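Local coordinates for amino acid ABC superfamily ATP binding cassette transporter, binding protein (Streptococcus pneumoniae, PDB 4H5G) that binds L-arginine in the cleft of a type II periplasmic-binding-protein fold and probably delivers amino acids to an ABC transporter as its membrane-anchored substrate-binding lipoprotein, at residues A[42-45]-A[46-50]; A[82-86]-A[87-91]; A[131-134]-A[135-139]; A[220-224]-A[225-229]. All blocks are in the same frame, centred on the assembly; numbering follows the deposited sequence.

Interaction 1 of 4, residues A[42-45]-A[46-50]; sequences IDMA and QAIAD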
loop_
_atom_site.group_PDB
_atom_site.type_symbol
_atom_site.label_atom_id
_atom_site.label_comp_id
_atom_site.label_asym_id
_atom_site.label_seq_id
_atom_site.Cartn_x
_atom_site.Cartn_y
_atom_site.Cartn_z
ATOM N N ILE A 42 9.472 -0.525 -3.044
ATOM C CA ILE A 42 10.371 -0.934 -4.122
ATOM C C ILE A 42 11.808 -0.982 -3.608
ATOM O O ILE A 42 12.554 -1.910 -3.927
ATOM C CB ILE A 42 10.270 0.008 -5.338
ATOM C CG1 ILE A 42 8.806 0.187 -5.769
ATOM C CG2 ILE A 42 11.141 -0.498 -6.499
ATOM C CD1 ILE A 42 8.035 -1.117 -5.942
ATOM N N ASP A 43 12.192 -0.005 -2.794
ATOM C CA ASP A 43 13.531 -0.013 -2.206
ATOM C C ASP A 43 13.691 -1.235 -1.319
ATOM O O ASP A 43 14.750 -1.863 -1.286
ATOM C CB ASP A 43 13.787 1.263 -1.380
ATOM C CG ASP A 43 13.868 2.524 -2.235
ATOM O OD1 ASP A 43 14.086 2.429 -3.454
ATOM O OD2 ASP A 43 13.735 3.623 -1.665
ATOM N N MET A 44 12.638 -1.571 -0.584
ATOM C CA MET A 44 12.687 -2.758 0.280
ATOM C C MET A 44 12.758 -4.023 -0.572
ATOM O O MET A 44 13.537 -4.928 -0.284
ATOM C CB MET A 44 11.462 -2.822 1.195
ATOM C CG MET A 44 11.427 -4.082 2.061
ATOM S SD MET A 44 10.007 -4.104 3.163
ATOM C CE MET A 44 8.683 -4.063 1.950
ATOM N N ALA A 45 11.962 -4.073 -1.639
ATOM C CA ALA A 45 11.982 -5.246 -2.522
ATOM C C ALA A 45 13.360 -5.412 -3.135
ATOM O O ALA A 45 13.859 -6.535 -3.291
ATOM C CB ALA A 45 10.890 -5.135 -3.615
ATOM N N GLN A 46 13.987 -4.292 -3.476
ATOM C CA GLN A 46 15.340 -4.326 -4.010
ATOM C C GLN A 46 16.323 -4.879 -2.986
ATOM O O GLN A 46 17.227 -5.639 -3.342
ATOM C CB GLN A 46 15.789 -2.930 -4.460
ATOM C CG GLN A 46 17.138 -2.914 -5.155
ATOM C CD GLN A 46 17.105 -3.572 -6.526
ATOM O OE1 GLN A 46 16.318 -3.189 -7.402
ATOM N NE2 GLN A 46 17.971 -4.565 -6.724
ATOM N N ALA A 47 16.158 -4.497 -1.718
ATOM C CA ALA A 47 17.042 -5.009 -0.658
ATOM C C ALA A 47 16.905 -6.525 -0.517
ATOM O O ALA A 47 17.887 -7.232 -0.246
ATOM C CB ALA A 47 16.760 -4.309 0.681
ATOM N N ILE A 48 15.685 -7.022 -0.688
ATOM C CA ILE A 48 15.440 -8.462 -0.555
ATOM C C ILE A 48 16.094 -9.196 -1.730
ATOM O O ILE A 48 16.756 -10.226 -1.555
ATOM C CB ILE A 48 13.927 -8.776 -0.482
ATOM C CG1 ILE A 48 13.308 -8.156 0.778
ATOM C CG2 ILE A 48 13.690 -10.300 -0.489
ATOM C CD1 ILE A 48 11.782 -8.097 0.738
ATOM N N ALA A 49 15.903 -8.651 -2.932
ATOM C CA ALA A 49 16.514 -9.211 -4.145
ATOM C C ALA A 49 18.025 -9.219 -4.011
ATOM O O ALA A 49 18.675 -10.211 -4.347
ATOM C CB ALA A 49 16.073 -8.419 -5.398
ATOM N N ASP A 50 18.588 -8.120 -3.503
ATOM C CA ASP A 50 20.037 -8.024 -3.291
ATOM C C ASP A 50 20.550 -9.071 -2.307
ATOM O O ASP A 50 21.619 -9.645 -2.494
ATOM C CB ASP A 50 20.435 -6.617 -2.784
ATOM C CG ASP A 50 20.287 -5.535 -3.844
ATOM O OD1 ASP A 50 20.138 -5.867 -5.032
ATOM O OD2 ASP A 50 20.330 -4.338 -3.479
#
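Met44 and Ile48, one helical turn apart, touch through CG of Met44 and the branch end CD1 of Ile48, 4.2 Å apart, a loose apolar contact. More closely, Ile48 leans on the backbone, its CG1 3.4 Å from the carbonyl O of Met44. That branch stands beside the backbone N of Ile48 (chi1 -64°), on the side facing the preceding turn, whereas CG2 is anti to the N. The same Met44 O accepts the N-H of Ile48 at 3.0 Å. It is one of four successive i to i+4 bonds, the others running from Gln46 N to Ile42 O, Ala47 N to Asp43 O and Ala49 N to Ala45 O (3.0 Å, N-H...O 166°).

This regular ladder forms the middle of helix 40-52, which connects strand 34-38 to strand 55-60 in the solute-binding protein fold. Its buried side is built from Met44, Ala45, Ile48 and Ala49; the small methyls of Ala45 and Ala49 both touch Leu56 of strand 55-60, while Ile48 and Ala49 meet Leu14 of strand 13-18. Met44, its chain extended as far as SD, also reaches Leu222 and Ile219 of helix 209-225, and Val218 of that helix covers Ala47 and Ile48.

On the polar side, Gln46 leaves with CG anti to its N, bends at chi2 (70°) and runs forward along the helix to Asp50. Its NE2 donates to OD1 of Asp50 at 3.0 Å, the acceptor lying in the amide plane of Gln46, although NE2 stands above the carboxylate plane of Asp50.

Interaction 2 of 4, residues A[82-86]-A[87-91]; sequences ISATD and ERKEV. With ARG (arginine), chain L.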
loop_
_atom_site.group_PDB
_atom_site.type_symbol
_atom_site.label_atom_id
_atom_site.label_comp_id
_atom_site.label_asym_id
_atom_site.label_seq_id
_atom_site.Cartn_x
_atom_site.Cartn_y
_atom_site.Cartn_z
ATOM N N ILE A 82 0.549 -3.797 2.020
ATOM C CA ILE A 82 -0.497 -4.782 2.298
ATOM C C ILE A 82 -0.667 -5.016 3.789
ATOM O O ILE A 82 0.257 -5.488 4.452
ATOM C CB ILE A 82 -0.154 -6.130 1.645
ATOM C CG1 ILE A 82 -0.021 -5.961 0.123
ATOM C CG2 ILE A 82 -1.204 -7.189 2.006
ATOM C CD1 ILE A 82 0.511 -7.215 -0.589
ATOM N N SER A 83 -1.858 -4.703 4.306
ATOM C CA SER A 83 -2.198 -4.980 5.707
ATOM C C SER A 83 -2.228 -6.487 5.987
ATOM O O SER A 83 -2.934 -7.236 5.317
ATOM C CB SER A 83 -3.567 -4.370 6.030
ATOM O OG SER A 83 -3.584 -2.976 5.814
ATOM N N ALA A 84 -1.490 -6.935 7.002
ATOM C CA ALA A 84 -1.470 -8.363 7.335
ATOM C C ALA A 84 -2.665 -8.738 8.222
ATOM O O ALA A 84 -2.524 -8.961 9.432
ATOM C CB ALA A 84 -0.148 -8.735 8.000
ATOM N N THR A 85 -3.842 -8.835 7.606
ATOM C CA THR A 85 -5.073 -9.110 8.363
ATOM C C THR A 85 -5.238 -10.588 8.709
ATOM O O THR A 85 -4.659 -11.455 8.060
ATOM C CB THR A 85 -6.307 -8.660 7.564
ATOM O OG1 THR A 85 -6.457 -9.517 6.429
ATOM C CG2 THR A 85 -6.143 -7.216 7.085
ATOM N N ASP A 86 -6.046 -10.867 9.727
ATOM C CA ASP A 86 -6.331 -12.246 10.107
ATOM C C ASP A 86 -6.932 -13.023 8.933
ATOM O O ASP A 86 -6.579 -14.178 8.696
ATOM C CB ASP A 86 -7.268 -12.282 11.315
ATOM C CG ASP A 86 -6.583 -11.859 12.602
ATOM O OD1 ASP A 86 -5.337 -11.882 12.666
ATOM O OD2 ASP A 86 -7.297 -11.506 13.564
ATOM N N GLU A 87 -7.822 -12.364 8.196
ATOM C CA GLU A 87 -8.491 -12.972 7.043
ATOM C C GLU A 87 -7.459 -13.369 5.995
ATOM O O GLU A 87 -7.466 -14.485 5.462
ATOM C CB GLU A 87 -9.510 -11.996 6.434
ATOM C CG GLU A 87 -10.720 -11.683 7.320
ATOM C CD GLU A 87 -10.351 -11.016 8.642
ATOM O OE1 GLU A 87 -9.423 -10.175 8.648
ATOM O OE2 GLU A 87 -10.975 -11.347 9.677
ATOM N N ARG A 88 -6.550 -12.453 5.704
ATOM C CA ARG A 88 -5.541 -12.728 4.690
ATOM C C ARG A 88 -4.563 -13.793 5.154
ATOM O O ARG A 88 -4.036 -14.550 4.345
ATOM C CB ARG A 88 -4.820 -11.442 4.293
ATOM C CG ARG A 88 -5.688 -10.526 3.430
ATOM C CD ARG A 88 -5.081 -9.154 3.315
ATOM N NE ARG A 88 -5.864 -8.282 2.440
ATOM C CZ ARG A 88 -5.610 -6.992 2.270
ATOM N NH1 ARG A 88 -4.614 -6.435 2.939
ATOM N NH2 ARG A 88 -6.356 -6.265 1.447
ATOM N N LYS A 89 -4.343 -13.866 6.463
ATOM C CA LYS A 89 -3.432 -14.872 7.008
ATOM C C LYS A 89 -3.969 -16.294 6.880
ATOM O O LYS A 89 -3.225 -17.252 7.070
ATOM C CB LYS A 89 -3.087 -14.559 8.472
ATOM C CG LYS A 89 -2.159 -13.361 8.642
ATOM C CD LYS A 89 -1.923 -13.043 10.128
ATOM C CE LYS A 89 -0.958 -11.862 10.310
ATOM N NZ LYS A 89 -0.736 -11.556 11.767
ATOM N N GLU A 90 -5.256 -16.432 6.579
ATOM C CA GLU A 90 -5.830 -17.753 6.324
ATOM C C GLU A 90 -5.334 -18.323 4.996
ATOM O O GLU A 90 -5.281 -19.538 4.812
ATOM C CB GLU A 90 -7.356 -17.687 6.312
ATOM C CG GLU A 90 -7.953 -17.312 7.648
ATOM C CD GLU A 90 -9.457 -17.132 7.590
ATOM O OE1 GLU A 90 -10.115 -17.785 6.753
ATOM O OE2 GLU A 90 -9.979 -16.328 8.391
ATOM N N VAL A 91 -4.971 -17.436 4.077
ATOM C CA VAL A 91 -4.619 -17.820 2.706
ATOM C C VAL A 91 -3.129 -17.664 2.416
ATOM O O VAL A 91 -2.549 -18.475 1.699
ATOM C CB VAL A 91 -5.414 -16.969 1.679
ATOM C CG1 VAL A 91 -5.051 -17.367 0.234
ATOM C CG2 VAL A 91 -6.905 -17.096 1.923
HETATM N N ARG L . -3.280 -1.249 3.310
HETATM C CA ARG L . -4.509 -1.492 2.540
HETATM C C ARG L . -4.742 -2.972 2.335
HETATM O O ARG L . -3.832 -3.806 2.475
HETATM C CB ARG L . -4.462 -0.778 1.182
HETATM C CG ARG L . -3.202 -1.046 0.362
HETATM C CD ARG L . -3.329 -0.482 -1.061
HETATM N NE ARG L . -2.062 -0.581 -1.799
HETATM C CZ ARG L . -1.861 -0.130 -3.034
HETATM N NH1 ARG L . -0.667 -0.261 -3.609
HETATM N NH2 ARG L . -2.857 0.454 -3.691
HETATM O OXT ARG L . -5.867 -3.375 2.027
HETATM O O HOH W 1 -3.287 -10.101 11.923
#
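A chi1 of 69° sets OG1 of Thr85 between its own backbone N and carbonyl carbon, where it accepts the N-H of Arg88 at 3.0 Å and caps the helix as N-cap residue. Arg88 starts with CG beside its N and then runs fully extended to NE, passing OG1 of Thr85 with CG at 3.3 Å and bringing its guanidinium back to the loop 82-86. There NH1 serves two acceptors near the guanidinium plane: the carbonyl O of Ser83 at 3.0 Å, met on a lone pair in the carbonyl plane, and O of the bound arginine at 2.8 Å. NH2 takes the other carboxylate oxygen, OXT, at 3.0 Å, and has a weak second bond to Gly131 O. Ser83 holds the ligand twice, N donating to ligand O at 2.8 Å and OG accepting from the ligand N.

On the outer side, Lys89 stretches over the inverse gamma turn centred on Ala84, with CE 3.4 Å from Ala84 O. A water links Lys89 NZ to Ala84 O and Asp86 OD1. Glu87 turns instead to a salt bridge with Lys195.

The paired guanidinium-carboxylate bonds, joined by a backbone N-H and a serine hydroxyl, form part of the site for the alpha-carboxylate and amino group, to which helix 133-141 also contributes, as in other family 3 solute-binding proteins.

Interaction 3 of 4, residues A[131-134]-A[135-139]; sequences GTVP and ESMVK. With ARG (arginine), chain L.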
loop_
_atom_site.group_PDB
_atom_site.type_symbol
_atom_site.label_atom_id
_atom_site.label_comp_id
_atom_site.label_asym_id
_atom_site.label_seq_id
_atom_site.Cartn_x
_atom_site.Cartn_y
_atom_site.Cartn_z
ATOM N N GLY A 131 -11.080 -4.076 -2.744
ATOM C CA GLY A 131 -10.287 -5.161 -2.199
ATOM C C GLY A 131 -9.386 -4.758 -1.044
ATOM O O GLY A 131 -8.441 -5.479 -0.747
ATOM N N THR A 132 -9.678 -3.630 -0.384
ATOM C CA THR A 132 -8.770 -3.115 0.653
ATOM C C THR A 132 -9.375 -3.009 2.048
ATOM O O THR A 132 -10.596 -3.003 2.223
ATOM C CB THR A 132 -8.180 -1.718 0.300
ATOM O OG1 THR A 132 -9.210 -0.725 0.384
ATOM C CG2 THR A 132 -7.531 -1.704 -1.097
ATOM N N VAL A 133 -8.488 -2.890 3.034
ATOM C CA VAL A 133 -8.884 -2.623 4.416
ATOM C C VAL A 133 -9.639 -1.292 4.582
ATOM O O VAL A 133 -10.699 -1.277 5.205
ATOM C CB VAL A 133 -7.685 -2.770 5.404
ATOM C CG1 VAL A 133 -8.065 -2.315 6.821
ATOM C CG2 VAL A 133 -7.201 -4.223 5.412
ATOM N N PRO A 134 -9.125 -0.179 4.020
ATOM C CA PRO A 134 -9.908 1.065 4.131
ATOM C C PRO A 134 -11.317 0.953 3.536
ATOM O O PRO A 134 -12.244 1.591 4.034
ATOM C CB PRO A 134 -9.068 2.080 3.349
ATOM C CG PRO A 134 -7.670 1.564 3.468
ATOM C CD PRO A 134 -7.798 0.060 3.420
ATOM N N GLU A 135 -11.474 0.142 2.490
ATOM C CA GLU A 135 -12.800 -0.108 1.926
ATOM C C GLU A 135 -13.683 -0.871 2.910
ATOM O O GLU A 135 -14.834 -0.486 3.172
ATOM C CB GLU A 135 -12.694 -0.888 0.609
ATOM C CG GLU A 135 -14.047 -1.198 -0.025
ATOM C CD GLU A 135 -13.949 -2.224 -1.153
ATOM O OE1 GLU A 135 -14.681 -2.093 -2.161
ATOM O OE2 GLU A 135 -13.140 -3.169 -1.026
ATOM N N SER A 136 -13.129 -1.946 3.465
ATOM C CA SER A 136 -13.862 -2.789 4.413
ATOM C C SER A 136 -14.308 -1.992 5.627
ATOM O O SER A 136 -15.416 -2.167 6.128
ATOM C CB SER A 136 -12.999 -3.972 4.863
ATOM O OG SER A 136 -12.723 -4.850 3.793
ATOM N N MET A 137 -13.425 -1.124 6.102
ATOM C CA MET A 137 -13.696 -0.309 7.285
ATOM C C MET A 137 -14.891 0.604 7.067
ATOM O O MET A 137 -15.737 0.762 7.945
ATOM C CB MET A 137 -12.450 0.510 7.648
ATOM C CG MET A 137 -11.315 -0.347 8.176
ATOM S SD MET A 137 -9.821 0.628 8.390
ATOM C CE MET A 137 -10.303 1.662 9.779
ATOM N N VAL A 138 -14.972 1.207 5.887
ATOM C CA VAL A 138 -16.121 2.063 5.592
ATOM C C VAL A 138 -17.414 1.246 5.549
ATOM O O VAL A 138 -18.429 1.647 6.124
ATOM C CB VAL A 138 -15.932 2.837 4.275
ATOM C CG1 VAL A 138 -17.214 3.602 3.926
ATOM C CG2 VAL A 138 -14.759 3.816 4.390
ATOM N N LYS A 139 -17.373 0.100 4.872
ATOM C CA LYS A 139 -18.552 -0.773 4.791
ATOM C C LYS A 139 -19.043 -1.207 6.161
ATOM O O LYS A 139 -20.250 -1.303 6.391
ATOM C CB LYS A 139 -18.263 -2.021 3.946
ATOM C CG LYS A 139 -18.104 -1.762 2.457
ATOM C CD LYS A 139 -17.985 -3.076 1.687
ATOM C CE LYS A 139 -17.756 -2.842 0.199
ATOM N NZ LYS A 139 -17.538 -4.127 -0.531
HETATM N N ARG L . -3.280 -1.249 3.310
HETATM C CA ARG L . -4.509 -1.492 2.540
HETATM C C ARG L . -4.742 -2.972 2.335
HETATM O O ARG L . -3.832 -3.806 2.475
HETATM C CB ARG L . -4.462 -0.778 1.182
HETATM C CG ARG L . -3.202 -1.046 0.362
HETATM C CD ARG L . -3.329 -0.482 -1.061
HETATM N NE ARG L . -2.062 -0.581 -1.799
HETATM C CZ ARG L . -1.861 -0.130 -3.034
HETATM N NH1 ARG L . -0.667 -0.261 -3.609
HETATM N NH2 ARG L . -2.857 0.454 -3.691
HETATM O OXT ARG L . -5.867 -3.375 2.027
HETATM O O HOH W 2 -12.646 -4.810 0.930
#
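Glu135 reaches back over the start of its own helix to Gly131. Its CB sits 3.4 Å from Thr132 O and close to Thr132 OG1, the two side chains crossing at about a right angle. With CG anti to the backbone N (chi1 179°), the chain extends to a carboxylate whose CD lies 3.8 Å from Gly131 N and whose OE2 accepts that N-H at 2.8 Å, in a bent bond (139°) from above the carboxylate plane. A water also donates to OE2 and to Thr132 O. OE1 turns the other way, hydrogen-bonded to Ser149 OG of strand 146-150, with a long salt bridge to Lys139.

Thr132 is the N-cap of helix 133-141: its OG1 accepts from Glu135 N at 3.2 Å and is also hydrogen-bonded to Gln129 O. One turn on, CG1 of Val133 meets SD of Met137 at 3.8 Å.

The helix start belongs to a beta-alpha-beta unit, strands 125-129 and 146-150, and faces the ligand. Val133 N gives its hydrogen to ligand OXT at 2.8 Å (N-H...O 165°), and CD of Pro134 packs on the ligand CA at 3.7 Å. At this N-terminal end the helix dipole would probably favour the negative charge of OXT.

Interaction 4 of 4, residues A[220-224]-A[225-229]; sequences QKLKD and EGTYQ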
loop_
_atom_site.group_PDB
_atom_site.type_symbol
_atom_site.label_atom_id
_atom_site.label_comp_id
_atom_site.label_asym_id
_atom_site.label_seq_id
_atom_site.Cartn_x
_atom_site.Cartn_y
_atom_site.Cartn_z
ATOM N N GLN A 220 13.996 -6.952 9.344
ATOM C CA GLN A 220 14.431 -6.650 10.712
ATOM C C GLN A 220 15.610 -5.688 10.680
ATOM O O GLN A 220 15.719 -4.771 11.503
ATOM C CB GLN A 220 14.794 -7.924 11.491
ATOM C CG GLN A 220 14.984 -7.661 12.992
ATOM C CD GLN A 220 13.712 -7.138 13.684
ATOM O OE1 GLN A 220 12.769 -7.899 13.932
ATOM N NE2 GLN A 220 13.687 -5.831 13.996
ATOM N N LYS A 221 16.504 -5.891 9.722
ATOM C CA LYS A 221 17.662 -5.004 9.598
ATOM C C LYS A 221 17.234 -3.586 9.205
ATOM O O LYS A 221 17.753 -2.597 9.737
ATOM C CB LYS A 221 18.636 -5.588 8.576
ATOM C CG LYS A 221 19.643 -4.606 8.045
ATOM C CD LYS A 221 20.847 -4.540 8.924
ATOM C CE LYS A 221 22.071 -4.221 8.081
ATOM N NZ LYS A 221 23.319 -4.503 8.840
ATOM N N LEU A 222 16.283 -3.482 8.289
ATOM C CA LEU A 222 15.756 -2.162 7.887
ATOM C C LEU A 222 15.123 -1.437 9.072
ATOM O O LEU A 222 15.393 -0.257 9.308
ATOM C CB LEU A 222 14.721 -2.302 6.761
ATOM C CG LEU A 222 15.211 -2.864 5.427
ATOM C CD1 LEU A 222 14.019 -3.108 4.510
ATOM C CD2 LEU A 222 16.199 -1.916 4.760
ATOM N N LYS A 223 14.281 -2.136 9.828
ATOM C CA LYS A 223 13.640 -1.497 10.982
ATOM C C LYS A 223 14.665 -1.110 12.037
ATOM O O LYS A 223 14.550 -0.049 12.663
ATOM C CB LYS A 223 12.551 -2.405 11.597
ATOM C CG LYS A 223 11.379 -2.704 10.659
ATOM C CD LYS A 223 10.188 -3.286 11.433
ATOM C CE LYS A 223 10.538 -4.671 12.008
ATOM N NZ LYS A 223 9.323 -5.361 12.602
ATOM N N ASP A 224 15.661 -1.970 12.253
ATOM C CA ASP A 224 16.686 -1.687 13.260
ATOM C C ASP A 224 17.502 -0.455 12.910
ATOM O O ASP A 224 17.983 0.244 13.786
ATOM C CB ASP A 224 17.641 -2.885 13.454
ATOM C CG ASP A 224 16.982 -4.061 14.167
ATOM O OD1 ASP A 224 15.804 -3.939 14.563
ATOM O OD2 ASP A 224 17.657 -5.110 14.339
ATOM N N GLU A 225 17.651 -0.182 11.622
ATOM C CA GLU A 225 18.491 0.938 11.205
ATOM C C GLU A 225 17.666 2.170 10.828
ATOM O O GLU A 225 18.215 3.192 10.419
ATOM C CB GLU A 225 19.425 0.504 10.050
ATOM C CG GLU A 225 20.461 -0.529 10.498
ATOM C CD GLU A 225 21.471 -0.925 9.424
ATOM O OE1 GLU A 225 21.261 -0.616 8.233
ATOM O OE2 GLU A 225 22.489 -1.556 9.788
ATOM N N GLY A 226 16.346 2.051 10.972
ATOM C CA GLY A 226 15.417 3.122 10.625
ATOM C C GLY A 226 15.269 3.330 9.127
ATOM O O GLY A 226 14.790 4.370 8.674
ATOM N N THR A 227 15.662 2.324 8.356
ATOM C CA THR A 227 15.807 2.481 6.906
ATOM C C THR A 227 14.473 2.579 6.182
ATOM O O THR A 227 14.353 3.287 5.174
ATOM C CB THR A 227 16.636 1.318 6.317
ATOM O OG1 THR A 227 17.860 1.200 7.060
ATOM C CG2 THR A 227 16.986 1.583 4.853
ATOM N N TYR A 228 13.464 1.857 6.657
ATOM C CA TYR A 228 12.184 1.916 5.951
ATOM C C TYR A 228 11.591 3.324 6.095
ATOM O O TYR A 228 11.115 3.911 5.115
ATOM C CB TYR A 228 11.185 0.817 6.369
ATOM C CG TYR A 228 10.059 0.752 5.350
ATOM C CD1 TYR A 228 10.172 -0.033 4.214
ATOM C CD2 TYR A 228 8.935 1.552 5.484
ATOM C CE1 TYR A 228 9.160 -0.058 3.251
ATOM C CE2 TYR A 228 7.918 1.540 4.530
ATOM C CZ TYR A 228 8.041 0.737 3.419
ATOM O OH TYR A 228 7.025 0.740 2.477
ATOM N N GLN A 229 11.664 3.880 7.303
ATOM C CA GLN A 229 11.287 5.285 7.513
ATOM C C GLN A 229 12.079 6.195 6.580
ATOM O O GLN A 229 11.518 7.086 5.954
ATOM C CB GLN A 229 11.509 5.698 8.978
ATOM C CG GLN A 229 11.145 7.157 9.302
ATOM C CD GLN A 229 9.668 7.464 9.145
ATOM O OE1 GLN A 229 9.285 8.586 8.768
ATOM N NE2 GLN A 229 8.823 6.482 9.444
#
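Leu222 and Thr227 meet across the break between helices 209-225 and 227-235, where Gly226 closes the first helix in a Schellman motif and also takes the N-cap position of the second. The tight side is apolar: CD2 of Leu222 lies 3.6 Å from CG2 of Thr227 and equally near its CB. Thr227 presents that methyl by holding CG2 anti to its backbone N, with OG1 beside the N (chi1 -52°). Alongside this contact Thr227 N donates to Leu222 O at 2.8 Å, the i to i+5 bond of the motif, while Gly226 N makes a weak bond to Lys223 O. The positive phi of Gly226, 72°, turns the chain between the two helices. The ring of Tyr228 then packs on Ala40 and Met44 of helix 40-52; Tyr228 OH is hydrogen-bonded to Asp41, and Tyr98 and Tyr99 meet its ring.

The loose, solvent side is polar: exposed Lys221 and Glu225 form a salt bridge that is weak as a hydrogen bond, their chains crossing at a slant. Lys221, bent at chi2 and chi3, lays its CD and CE along the carboxylate, while Glu225 stays extended. A second polar pair one residue back joins Gln220 NE2 to Asp224 OD1 at 2.9 Å, from above the carboxylate plane. At the Lys221 tip, NZ and CE stand alike at 3.2 Å from OE2 of Glu225.

Along the chain the four contacts come in series, each within a single short stretch. Interactions 2 and 3 have centres about 13 Å apart and meet round the bound arginine, with Thr85 and Ser83 touching Val133. The loop before helix 86-89 and the start of helix 133-141 thus close on one ligand carboxylate. Interactions 1 and 4, also about 13 Å apart between centres, pack helix 40-52 against the end of helix 209-225, away from that site, with Met44 CG 3.7 Å from Leu222 CD1. Interactions 1 and 2 are about 22 Å apart between centres. Interaction 3 lies about 28 Å from interactions 1 and 4, consistent with different lobes either side of the ligand cleft.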